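Local coordinates for EpsJ (Vibrio vulnificus, PDB 2RET), which is a pseudopilin of the type 2 secretion system that forms a complex with the pseudopilin EpsI and is probably part of the pseudopilus that helps export proteins, at residues L52-I66 against S120-G132. Residues are numbered along the deposited sequence; the frame is centred on the assembly and turned at random.
Sequences LHWADYLLDSDNKGI and SDVEELNVRFYDG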
ATOM      1  N   LEU B  52      -4.514  15.602 -18.386  1.00 19.14           N
ATOM      2  CA  LEU B  52      -5.112  14.953 -19.578  1.00 19.10           C
ATOM      3  C   LEU B  52      -5.074  15.937 -20.748  1.00 17.69           C
ATOM      4  O   LEU B  52      -5.523  17.066 -20.617  1.00 18.28           O
ATOM      5  CB  LEU B  52      -6.580  14.533 -19.385  1.00 19.65           C
ATOM      6  CG  LEU B  52      -6.994  13.400 -18.425  1.00 22.55           C
ATOM      7  CD1 LEU B  52      -8.444  13.615 -17.947  1.00 23.97           C
ATOM      8  CD2 LEU B  52      -6.853  12.036 -19.050  1.00 26.21           C
ATOM      9  N   HIS B  53      -4.533  15.487 -21.873  1.00 15.86           N
ATOM     10  CA  HIS B  53      -4.456  16.286 -23.072  1.00 15.17           C
ATOM     11  C   HIS B  53      -5.521  15.724 -24.012  1.00 14.09           C
ATOM     12  O   HIS B  53      -5.601  14.535 -24.225  1.00 11.85           O
ATOM     13  CB  HIS B  53      -3.057  16.200 -23.727  1.00 14.37           C
ATOM     14  CG  HIS B  53      -1.922  16.483 -22.792  1.00 14.68           C
ATOM     15  ND1 HIS B  53      -1.264  17.699 -22.752  1.00 16.60           N
ATOM     16  CD2 HIS B  53      -1.329  15.702 -21.860  1.00 13.87           C
ATOM     17  CE1 HIS B  53      -0.311  17.642 -21.843  1.00 17.16           C
ATOM     18  NE2 HIS B  53      -0.330  16.439 -21.291  1.00 15.50           N
ATOM     19  N   TRP B  54      -6.326  16.616 -24.552  1.00 13.73           N
ATOM     20  CA  TRP B  54      -7.524  16.259 -25.306  1.00 14.48           C
ATOM     21  C   TRP B  54      -7.840  17.406 -26.270  1.00 14.46           C
ATOM     22  O   TRP B  54      -8.293  18.463 -25.855  1.00 14.77           O
ATOM     23  CB  TRP B  54      -8.719  15.995 -24.385  1.00 13.45           C
ATOM     24  CG  TRP B  54     -10.034  15.793 -25.130  1.00 12.51           C
ATOM     25  CD1 TRP B  54     -11.165  16.586 -25.048  1.00 13.67           C
ATOM     26  CD2 TRP B  54     -10.361  14.742 -26.035  1.00  9.34           C
ATOM     27  NE1 TRP B  54     -12.159  16.084 -25.857  1.00 11.93           N
ATOM     28  CE2 TRP B  54     -11.690  14.954 -26.473  1.00 10.34           C
ATOM     29  CE3 TRP B  54      -9.658  13.650 -26.539  1.00 13.11           C
ATOM     30  CZ2 TRP B  54     -12.308  14.128 -27.384  1.00 11.79           C
ATOM     31  CZ3 TRP B  54     -10.276  12.814 -27.419  1.00 13.46           C
ATOM     32  CH2 TRP B  54     -11.593  13.046 -27.838  1.00 13.62           C
ATOM     33  N   ALA B  55      -7.551  17.203 -27.548  1.00 15.13           N
ATOM     34  CA  ALA B  55      -7.732  18.291 -28.534  1.00 15.34           C
ATOM     35  C   ALA B  55      -7.789  17.742 -29.922  1.00 14.97           C
ATOM     36  O   ALA B  55      -7.273  16.664 -30.189  1.00 15.41           O
ATOM     37  CB  ALA B  55      -6.607  19.335 -28.428  1.00 15.12           C
ATOM     38  N   ASP B  56      -8.444  18.489 -30.805  1.00 15.64           N
ATOM     39  CA  ASP B  56      -8.400  18.220 -32.235  1.00 15.13           C
ATOM     40  C   ASP B  56      -6.946  18.212 -32.678  1.00 15.16           C
ATOM     41  O   ASP B  56      -6.160  19.063 -32.257  1.00 15.45           O
ATOM     42  CB  ASP B  56      -9.172  19.281 -33.006  1.00 15.50           C
ATOM     43  CG  ASP B  56     -10.675  19.028 -33.025  1.00 15.50           C
ATOM     44  OD1 ASP B  56     -11.154  17.882 -32.900  1.00 17.92           O
ATOM     45  OD2 ASP B  56     -11.407  19.997 -33.164  1.00 21.85           O
ATOM     46  N   TYR B  57      -6.584  17.229 -33.495  1.00 14.61           N
ATOM     47  CA  TYR B  57      -5.262  17.163 -34.106  1.00 14.58           C
ATOM     48  C   TYR B  57      -4.096  16.886 -33.115  1.00 15.06           C
ATOM     49  O   TYR B  57      -2.946  16.890 -33.533  1.00 13.85           O
ATOM     50  CB  TYR B  57      -4.998  18.390 -34.992  1.00 13.72           C
ATOM     51  CG  TYR B  57      -6.245  18.858 -35.710  1.00 14.24           C
ATOM     52  CD1 TYR B  57      -6.683  20.177 -35.600  1.00 15.02           C
ATOM     53  CD2 TYR B  57      -7.021  17.978 -36.461  1.00 13.85           C
ATOM     54  CE1 TYR B  57      -7.852  20.616 -36.236  1.00 14.36           C
ATOM     55  CE2 TYR B  57      -8.196  18.407 -37.086  1.00 12.36           C
ATOM     56  CZ  TYR B  57      -8.599  19.730 -36.967  1.00 13.42           C
ATOM     57  OH  TYR B  57      -9.753  20.166 -37.566  1.00 12.48           O
ATOM     58  N   LEU B  58      -4.389  16.580 -31.840  1.00 16.19           N
ATOM     59  CA  LEU B  58      -3.329  16.168 -30.927  1.00 16.82           C
ATOM     60  C   LEU B  58      -2.636  14.927 -31.484  1.00 17.42           C
ATOM     61  O   LEU B  58      -3.284  14.014 -32.037  1.00 16.06           O
ATOM     62  CB  LEU B  58      -3.858  15.821 -29.528  1.00 17.51           C
ATOM     63  CG  LEU B  58      -2.770  15.946 -28.432  1.00 18.50           C
ATOM     64  CD1 LEU B  58      -2.628  17.482 -28.058  1.00 15.03           C
ATOM     65  CD2 LEU B  58      -3.033  15.071 -27.205  1.00 16.30           C
ATOM     66  N   LEU B  59      -1.316  14.914 -31.331  1.00 17.99           N
ATOM     67  CA  LEU B  59      -0.459  13.846 -31.831  1.00 18.61           C
ATOM     68  C   LEU B  59      -0.655  13.617 -33.332  1.00 18.08           C
ATOM     69  O   LEU B  59      -0.496  12.504 -33.806  1.00 17.55           O
ATOM     70  CB  LEU B  59      -0.709  12.545 -31.052  1.00 18.92           C
ATOM     71  CG  LEU B  59      -0.687  12.599 -29.504  1.00 20.80           C
ATOM     72  CD1 LEU B  59      -1.062  11.250 -28.941  1.00 20.45           C
ATOM     73  CD2 LEU B  59       0.672  13.065 -28.944  1.00 18.64           C
ATOM     74  N   ASP B  60      -1.028  14.666 -34.066  1.00 18.40           N
ATOM     75  CA  ASP B  60      -1.227  14.569 -35.508  1.00 18.46           C
ATOM     76  C   ASP B  60      -2.453  13.724 -35.887  1.00 17.93           C
ATOM     77  O   ASP B  60      -2.569  13.281 -37.012  1.00 17.87           O
ATOM     78  CB  ASP B  60       0.044  14.006 -36.177  1.00 19.59           C
ATOM     79  CG  ASP B  60       0.055  14.176 -37.683  1.00 22.90           C
ATOM     80  OD1 ASP B  60      -0.614  15.103 -38.188  1.00 27.82           O
ATOM     81  OD2 ASP B  60       0.732  13.373 -38.369  1.00 28.82           O
ATOM     82  N   SER B  61      -3.392  13.546 -34.963  1.00 17.02           N
ATOM     83  CA  SER B  61      -4.640  12.888 -35.271  1.00 16.58           C
ATOM     84  C   SER B  61      -5.365  13.593 -36.425  1.00 16.76           C
ATOM     85  O   SER B  61      -5.224  14.800 -36.569  1.00 16.17           O
ATOM     86  CB  SER B  61      -5.534  12.858 -34.022  1.00 16.16           C
ATOM     87  OG  SER B  61      -6.674  12.080 -34.266  1.00 14.79           O
ATOM     88  N   ASP B  62      -6.086  12.823 -37.264  1.00 17.88           N
ATOM     89  CA  ASP B  62      -7.008  13.369 -38.302  1.00 18.38           C
ATOM     90  C   ASP B  62      -8.275  13.925 -37.639  1.00 18.77           C
ATOM     91  O   ASP B  62      -9.000  14.689 -38.254  1.00 18.59           O
ATOM     92  CB  ASP B  62      -7.500  12.313 -39.308  1.00 18.65           C
ATOM     93  CG  ASP B  62      -6.387  11.661 -40.126  1.00 19.65           C
ATOM     94  OD1 ASP B  62      -5.267  12.177 -40.193  1.00 21.62           O
ATOM     95  OD2 ASP B  62      -6.656  10.587 -40.706  1.00 20.85           O
ATOM     96  N   ASN B  63      -8.591  13.498 -36.412  1.00 19.13           N
ATOM     97  CA  ASN B  63      -9.569  14.239 -35.619  1.00 19.40           C
ATOM     98  C   ASN B  63      -9.082  14.417 -34.190  1.00 18.13           C
ATOM     99  O   ASN B  63      -8.051  15.053 -33.971  1.00 17.90           O
ATOM    100  CB  ASN B  63     -11.006  13.681 -35.760  1.00 20.36           C
ATOM    101  CG  ASN B  63     -11.079  12.147 -35.661  1.00 24.46           C
ATOM    102  OD1 ASN B  63     -10.888  11.447 -36.680  1.00 29.34           O
ATOM    103  ND2 ASN B  63     -11.402  11.615 -34.439  1.00 24.86           N
ATOM    104  N   LYS B  64      -9.799  13.887 -33.210  1.00 17.27           N
ATOM    105  CA  LYS B  64      -9.412  14.097 -31.820  1.00 17.07           C
ATOM    106  C   LYS B  64      -8.256  13.238 -31.454  1.00 15.62           C
ATOM    107  O   LYS B  64      -8.091  12.155 -32.015  1.00 14.70           O
ATOM    108  CB  LYS B  64     -10.568  13.805 -30.882  1.00 17.33           C
ATOM    109  CG  LYS B  64     -11.529  14.945 -30.822  1.00 17.68           C
ATOM    110  CD  LYS B  64     -10.912  16.141 -30.103  1.00 18.38           C
ATOM    111  CE  LYS B  64     -11.986  17.136 -29.739  1.00 20.37           C
ATOM    112  NZ  LYS B  64     -13.036  17.173 -30.768  1.00 17.91           N
ATOM    113  N   GLY B  65      -7.441  13.748 -30.541  1.00 14.85           N
ATOM    114  CA  GLY B  65      -6.458  12.919 -29.839  1.00 15.05           C
ATOM    115  C   GLY B  65      -6.419  13.120 -28.344  1.00 14.50           C
ATOM    116  O   GLY B  65      -6.786  14.165 -27.858  1.00 14.01           O
ATOM    117  N   ILE B  66      -5.932  12.099 -27.626  1.00 15.57           N
ATOM    118  CA  ILE B  66      -5.835  12.115 -26.150  1.00 14.99           C
ATOM    119  C   ILE B  66      -4.428  11.665 -25.747  1.00 15.58           C
ATOM    120  O   ILE B  66      -3.784  10.866 -26.435  1.00 14.05           O
ATOM    121  CB  ILE B  66      -6.990  11.270 -25.449  1.00 15.75           C
ATOM    122  CG1 ILE B  66      -7.100  11.571 -23.957  1.00 15.47           C
ATOM    123  CG2 ILE B  66      -6.845   9.788 -25.666  1.00 15.56           C
ATOM    124  CD1 ILE B  66      -8.401  11.095 -23.318  1.00 15.91           C
ATOM    125  N   SER B 120      -8.576  -0.820 -37.259  1.00 15.25           N
ATOM    126  CA  SER B 120      -8.891  -0.256 -38.551  1.00 15.45           C
ATOM    127  C   SER B 120     -10.370   0.104 -38.620  1.00 14.37           C
ATOM    128  O   SER B 120     -11.160  -0.280 -37.779  1.00 14.23           O
ATOM    129  CB  SER B 120      -8.545  -1.258 -39.649  1.00 15.40           C
ATOM    130  OG  SER B 120      -9.313  -2.426 -39.425  1.00 17.17           O
ATOM    131  N   ASP B 121     -10.719   0.902 -39.599  1.00 14.60           N
ATOM    132  CA  ASP B 121     -12.096   1.355 -39.787  1.00 15.57           C
ATOM    133  C   ASP B 121     -12.736   1.964 -38.534  1.00 15.24           C
ATOM    134  O   ASP B 121     -13.850   1.586 -38.129  1.00 15.15           O
ATOM    135  CB  ASP B 121     -12.955   0.225 -40.357  1.00 15.86           C
ATOM    136  CG  ASP B 121     -12.655  -0.062 -41.829  1.00 17.84           C
ATOM    137  OD1 ASP B 121     -11.948   0.724 -42.514  1.00 18.09           O
ATOM    138  OD2 ASP B 121     -13.154  -1.093 -42.303  1.00 21.67           O
ATOM    139  N   VAL B 122     -12.018   2.923 -37.946  1.00 15.28           N
ATOM    140  CA  VAL B 122     -12.518   3.722 -36.826  1.00 15.20           C
ATOM    141  C   VAL B 122     -12.636   5.130 -37.362  1.00 16.15           C
ATOM    142  O   VAL B 122     -11.665   5.699 -37.778  1.00 16.99           O
ATOM    143  CB  VAL B 122     -11.584   3.648 -35.597  1.00 14.78           C
ATOM    144  CG1 VAL B 122     -11.997   4.660 -34.524  1.00 13.18           C
ATOM    145  CG2 VAL B 122     -11.623   2.238 -35.009  1.00 14.41           C
ATOM    146  N   GLU B 123     -13.828   5.678 -37.401  1.00 16.88           N
ATOM    147  CA  GLU B 123     -14.012   6.994 -37.971  1.00 18.17           C
ATOM    148  C   GLU B 123     -13.670   8.098 -36.967  1.00 18.17           C
ATOM    149  O   GLU B 123     -13.053   9.121 -37.322  1.00 19.26           O
ATOM    150  CB  GLU B 123     -15.454   7.148 -38.463  1.00 18.62           C
ATOM    151  CG  GLU B 123     -15.758   6.295 -39.716  1.00 21.25           C
ATOM    152  CD  GLU B 123     -17.240   6.116 -39.990  1.00 24.21           C
ATOM    153  OE1 GLU B 123     -18.074   6.629 -39.211  1.00 26.24           O
ATOM    154  OE2 GLU B 123     -17.568   5.462 -41.005  1.00 27.10           O
ATOM    155  N   GLU B 124     -14.047   7.878 -35.713  1.00 17.53           N
ATOM    156  CA  GLU B 124     -14.037   8.934 -34.712  1.00 17.18           C
ATOM    157  C   GLU B 124     -13.607   8.336 -33.394  1.00 16.24           C
ATOM    158  O   GLU B 124     -13.794   7.135 -33.148  1.00 14.91           O
ATOM    159  CB  GLU B 124     -15.430   9.590 -34.585  1.00 18.28           C
ATOM    160  CG  GLU B 124     -15.403  10.932 -33.854  1.00 22.47           C
ATOM    161  CD  GLU B 124     -16.775  11.572 -33.680  1.00 27.65           C
ATOM    162  OE1 GLU B 124     -17.608  11.515 -34.630  1.00 28.74           O
ATOM    163  OE2 GLU B 124     -17.010  12.158 -32.588  1.00 31.49           O
ATOM    164  N   LEU B 125     -12.952   9.204 -32.627  1.00 15.05           N
ATOM    165  CA  LEU B 125     -12.639   9.075 -31.243  1.00 14.55           C
ATOM    166  C   LEU B 125     -13.307  10.249 -30.522  1.00 13.56           C
ATOM    167  O   LEU B 125     -13.040  11.372 -30.836  1.00 12.76           O
ATOM    168  CB  LEU B 125     -11.106   9.138 -31.053  1.00 14.93           C
ATOM    169  CG  LEU B 125     -10.570   9.232 -29.611  1.00 15.72           C
ATOM    170  CD1 LEU B 125     -10.949   7.990 -28.831  1.00 11.14           C
ATOM    171  CD2 LEU B 125      -9.045   9.496 -29.557  1.00 15.03           C
ATOM    172  N   ASN B 126     -14.169   9.958 -29.560  1.00 13.65           N
ATOM    173  CA  ASN B 126     -14.715  10.962 -28.662  1.00 14.82           C
ATOM    174  C   ASN B 126     -14.605  10.571 -27.174  1.00 14.26           C
ATOM    175  O   ASN B 126     -14.922   9.469 -26.790  1.00 14.96           O
ATOM    176  CB  ASN B 126     -16.173  11.233 -28.983  1.00 15.39           C
ATOM    177  CG  ASN B 126     -16.692  12.488 -28.287  1.00 19.14           C
ATOM    178  OD1 ASN B 126     -16.086  13.575 -28.358  1.00 20.91           O
ATOM    179  ND2 ASN B 126     -17.805  12.338 -27.595  1.00 24.14           N
ATOM    180  N   VAL B 127     -14.197  11.517 -26.352  1.00 13.63           N
ATOM    181  CA  VAL B 127     -13.980  11.292 -24.932  1.00 13.57           C
ATOM    182  C   VAL B 127     -14.731  12.342 -24.141  1.00 13.24           C
ATOM    183  O   VAL B 127     -14.742  13.517 -24.512  1.00 12.58           O
ATOM    184  CB  VAL B 127     -12.479  11.295 -24.564  1.00 13.86           C
ATOM    185  CG1 VAL B 127     -12.303  11.071 -23.047  1.00 15.49           C
ATOM    186  CG2 VAL B 127     -11.700  10.160 -25.325  1.00 12.51           C
ATOM    187  N   ARG B 128     -15.388  11.890 -23.070  1.00 13.35           N
ATOM    188  CA  ARG B 128     -16.124  12.742 -22.154  1.00 12.50           C
ATOM    189  C   ARG B 128     -15.661  12.478 -20.743  1.00 11.87           C
ATOM    190  O   ARG B 128     -15.210  11.404 -20.418  1.00 11.76           O
ATOM    191  CB  ARG B 128     -17.601  12.509 -22.277  1.00 12.73           C
ATOM    192  CG  ARG B 128     -18.173  13.053 -23.561  1.00 16.40           C
ATOM    193  CD  ARG B 128     -19.402  12.295 -23.953  1.00 19.85           C
ATOM    194  NE  ARG B 128     -20.583  12.902 -23.378  1.00 21.43           N
ATOM    195  CZ  ARG B 128     -21.487  12.302 -22.606  1.00 23.93           C
ATOM    196  NH1 ARG B 128     -21.395  11.010 -22.259  1.00 26.05           N
ATOM    197  NH2 ARG B 128     -22.513  13.026 -22.163  1.00 24.05           N
ATOM    198  N   PHE B 129     -15.769  13.500 -19.910  1.00 11.53           N
ATOM    199  CA  PHE B 129     -15.180  13.516 -18.605  1.00 11.27           C
ATOM    200  C   PHE B 129     -16.280  13.817 -17.617  1.00 11.38           C
ATOM    201  O   PHE B 129     -17.052  14.778 -17.793  1.00 11.56           O
ATOM    202  CB  PHE B 129     -14.101  14.597 -18.568  1.00 11.70           C
ATOM    203  CG  PHE B 129     -13.131  14.511 -19.710  1.00 10.69           C
ATOM    204  CD1 PHE B 129     -13.323  15.268 -20.860  1.00 11.84           C
ATOM    205  CD2 PHE B 129     -12.049  13.643 -19.650  1.00 12.83           C
ATOM    206  CE1 PHE B 129     -12.438  15.196 -21.920  1.00 11.80           C
ATOM    207  CE2 PHE B 129     -11.152  13.547 -20.712  1.00 12.54           C
ATOM    208  CZ  PHE B 129     -11.336  14.342 -21.844  1.00 13.09           C
ATOM    209  N   TYR B 130     -16.370  12.979 -16.605  1.00 11.79           N
ATOM    210  CA  TYR B 130     -17.301  13.166 -15.532  1.00 13.52           C
ATOM    211  C   TYR B 130     -16.708  14.047 -14.453  1.00 14.47           C
ATOM    212  O   TYR B 130     -15.746  13.652 -13.769  1.00 14.82           O
ATOM    213  CB  TYR B 130     -17.743  11.835 -14.920  1.00 13.92           C
ATOM    214  CG  TYR B 130     -18.953  11.991 -14.017  1.00 14.96           C
ATOM    215  CD1 TYR B 130     -20.173  12.419 -14.530  1.00 17.57           C
ATOM    216  CD2 TYR B 130     -18.884  11.718 -12.667  1.00 15.58           C
ATOM    217  CE1 TYR B 130     -21.281  12.563 -13.726  1.00 17.78           C
ATOM    218  CE2 TYR B 130     -19.999  11.868 -11.851  1.00 17.21           C
ATOM    219  CZ  TYR B 130     -21.187  12.290 -12.389  1.00 17.12           C
ATOM    220  OH  TYR B 130     -22.287  12.448 -11.597  1.00 18.01           O
ATOM    221  N   ASP B 131     -17.312  15.218 -14.284  1.00 15.39           N
ATOM    222  CA  ASP B 131     -16.803  16.228 -13.379  1.00 17.30           C
ATOM    223  C   ASP B 131     -17.502  16.177 -12.026  1.00 17.96           C
ATOM    224  O   ASP B 131     -17.335  17.075 -11.227  1.00 18.51           O
ATOM    225  CB  ASP B 131     -16.912  17.631 -14.010  1.00 17.62           C
ATOM    226  CG  ASP B 131     -18.337  18.226 -13.960  1.00 18.75           C
ATOM    227  OD1 ASP B 131     -19.252  17.673 -13.317  1.00 19.45           O
ATOM    228  OD2 ASP B 131     -18.530  19.287 -14.572  1.00 21.82           O
ATOM    229  N   GLY B 132     -18.282  15.126 -11.782  1.00 19.23           N
ATOM    230  CA  GLY B 132     -18.914  14.909 -10.485  1.00 20.20           C
ATOM    231  C   GLY B 132     -20.412  15.120 -10.590  1.00 21.33           C
ATOM    232  O   GLY B 132     -21.177  14.526  -9.830  1.00 22.51           O
TER
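The indole of W54 lies between K64 and V127, and F129 meets it edge-on. V127 CB sits 3.8 Å from the centroid of the W54 six-membered ring and only 11° off the ring normal, a CH-pi contact, while V127 CG2 reaches W54 CZ3 at 3.7 Å. F129 turns the edge of its ring to the same face, over the five-membered ring; planes at 74° and centroids 5.2 Å apart define a T-shaped pair. The first torsion of W54 (chi1 173°) sets CG anti to the backbone N and sends the indole across the 122-130 strand, where CH2 comes within 3.4 Å of V127 N and the carbonyl O of L125 lies near the ring plane, at the edge. On the opposite face runs the aliphatic part of K64, whose chain bends at chi2 so that CD covers the indole near its rim; NZ then forms a salt bridge with D56 OD1 at 2.9 Å, approaching from above the carboxylate plane. These strands belong to two different antiparallel sheets of the pilin-like domain: 52-56 and 64-66 to the larger, 122-130 to the smaller. The two sheets meet here mainly through side chains, the axes of 64-66 and 122-130 coming no closer than 6.8 Å. L125, V127 and F129, alternate residues of one strand, all point toward the other segment. The side chains of I66 and V127 cross at about a right angle, with I66 CD1 3.9 Å from V127 CG1, and L52 CD1 approaches F129 CE2 while the two side chains run past each other in opposite directions. Beyond them, L52 also touches P146, and V127 packs on I149 of its neighbouring strand.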